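Local coordinates for 5-cytosine DNA methyltransferase (Entamoeba histolytica, PDB 3QV2), which probably transfers a methyl group from S-adenosylmethionine to carbon 5 of cytosine in DNA or tRNA, at residues Asn202-Asn205 / Glu206-Ile210. Sequence-based numbering, arbitrary orientation.
Sequences NNVN and ESYSI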
loop_
_atom_site.group_PDB
_atom_site.type_symbol
_atom_site.label_atom_id
_atom_site.label_comp_id
_atom_site.label_asym_id
_atom_site.label_seq_id
_atom_site.Cartn_x
_atom_site.Cartn_y
_atom_site.Cartn_z
ATOM N N ASN A 202 9.493 2.550 -21.947
ATOM C CA ASN A 202 9.547 2.410 -23.401
ATOM C C ASN A 202 10.845 1.835 -23.969
ATOM O O ASN A 202 10.966 1.676 -25.184
ATOM C CB ASN A 202 9.203 3.737 -24.085
ATOM C CG ASN A 202 10.032 4.890 -23.564
ATOM O OD1 ASN A 202 9.549 5.721 -22.796
ATOM N ND2 ASN A 202 11.293 4.943 -23.976
ATOM N N ASN A 203 11.801 1.512 -23.104
ATOM C CA ASN A 203 13.053 0.920 -23.565
ATOM C C ASN A 203 13.662 -0.034 -22.542
ATOM O O ASN A 203 14.846 0.083 -22.202
ATOM C CB ASN A 203 14.058 2.014 -23.931
ATOM C CG ASN A 203 14.484 2.836 -22.729
ATOM O OD1 ASN A 203 13.727 2.995 -21.767
ATOM N ND2 ASN A 203 15.700 3.363 -22.777
ATOM N N VAL A 204 12.855 -0.980 -22.066
ATOM C CA VAL A 204 13.281 -1.893 -21.006
ATOM C C VAL A 204 14.475 -2.755 -21.413
ATOM O O VAL A 204 14.481 -3.362 -22.489
ATOM C CB VAL A 204 12.122 -2.810 -20.573
ATOM C CG1 VAL A 204 12.489 -3.607 -19.325
ATOM C CG2 VAL A 204 10.866 -1.981 -20.332
ATOM N N ASN A 205 15.487 -2.796 -20.552
ATOM C CA ASN A 205 16.638 -3.662 -20.767
ATOM C C ASN A 205 16.195 -5.122 -20.845
ATOM O O ASN A 205 15.218 -5.511 -20.203
ATOM C CB ASN A 205 17.650 -3.473 -19.636
ATOM C CG ASN A 205 18.976 -4.154 -19.917
ATOM O OD1 ASN A 205 19.108 -5.367 -19.764
ATOM N ND2 ASN A 205 19.967 -3.373 -20.326
ATOM N N GLU A 206 16.905 -5.928 -21.629
ATOM C CA GLU A 206 16.523 -7.326 -21.814
ATOM C C GLU A 206 16.696 -8.140 -20.533
ATOM O O GLU A 206 16.246 -9.283 -20.450
ATOM C CB GLU A 206 17.320 -7.973 -22.951
ATOM C CG GLU A 206 18.732 -8.381 -22.568
ATOM C CD GLU A 206 19.189 -9.641 -23.283
ATOM O OE1 GLU A 206 18.336 -10.515 -23.551
ATOM O OE2 GLU A 206 20.397 -9.756 -23.580
ATOM N N SER A 207 17.345 -7.546 -19.537
ATOM C CA SER A 207 17.597 -8.234 -18.275
ATOM C C SER A 207 16.309 -8.439 -17.486
ATOM O O SER A 207 16.323 -9.008 -16.394
ATOM C CB SER A 207 18.610 -7.458 -17.429
ATOM O OG SER A 207 18.087 -6.200 -17.036
ATOM N N TYR A 208 15.197 -7.969 -18.042
ATOM C CA TYR A 208 13.902 -8.083 -17.381
ATOM C C TYR A 208 13.025 -9.168 -18.001
ATOM O O TYR A 208 12.033 -9.588 -17.406
ATOM C CB TYR A 208 13.166 -6.739 -17.390
ATOM C CG TYR A 208 13.679 -5.745 -16.371
ATOM C CD1 TYR A 208 14.512 -4.699 -16.746
ATOM C CD2 TYR A 208 13.330 -5.854 -15.030
ATOM C CE1 TYR A 208 14.981 -3.788 -15.815
ATOM C CE2 TYR A 208 13.795 -4.950 -14.092
ATOM C CZ TYR A 208 14.620 -3.919 -14.491
ATOM O OH TYR A 208 15.082 -3.019 -13.557
ATOM N N SER A 209 13.396 -9.617 -19.195
ATOM C CA SER A 209 12.642 -10.658 -19.885
ATOM C C SER A 209 12.785 -12.006 -19.186
ATOM O O SER A 209 13.839 -12.323 -18.634
ATOM C CB SER A 209 13.078 -10.764 -21.349
ATOM O OG SER A 209 14.476 -10.977 -21.453
ATOM N N ILE A 210 11.714 -12.794 -19.210
ATOM C CA ILE A 210 11.711 -14.104 -18.570
ATOM C C ILE A 210 12.679 -15.048 -19.275
ATOM O O ILE A 210 12.590 -15.238 -20.488
ATOM C CB ILE A 210 10.307 -14.739 -18.599
ATOM C CG1 ILE A 210 9.225 -13.671 -18.415
ATOM C CG2 ILE A 210 10.189 -15.820 -17.535
ATOM C CD1 ILE A 210 9.230 -13.020 -17.051
#
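Asn205 turns its carboxamide oxygen onto the start of the short 3-10 segment 206-208. With CG anti to its own backbone N (chi1 -170°), the amide leans forward over the residues that follow, and Asn205 OD1 accepts from Ser207 N at 2.8 Å, in the amide plane and on a lone pair. The hydroxyl of Ser207 reaches the same oxygen, OG lying 3.0 Å from Asn205 OD1, a possible second bond that remains unsettled. The side-chain bond to the amide two residues on is an Asx turn, which leads the chain into the 3-10 segment. One step further, the Asn205 carbonyl receives Tyr208 N at 3.3 Å from Asn205 O; this donor stands 42° above the carbonyl plane. The carbonyl oxygen also lies at the edge of the Tyr208 ring, close to its plane.

Val204 meets that ring obliquely, the two side chains crossing at about a right angle. Its CG1, anti to the backbone N, touches Tyr208 CD1 at 3.5 Å and also packs against Tyr208 CB. Further along the chain, Glu206 O is gripped twice by Ser209, through the backbone N and through OG, the latter 2.6 Å from Glu206 O and on an in-plane lone pair. This surface turn belongs to the long loop between strand 172-178 and helix 212-218, remote from the cofactor pocket. Val204 rests on Arg272 and Thr275, Tyr208 shares a backbone hydrogen bond with Tyr273, and the OH of Tyr208 makes a weak hydrogen bond to Asp298.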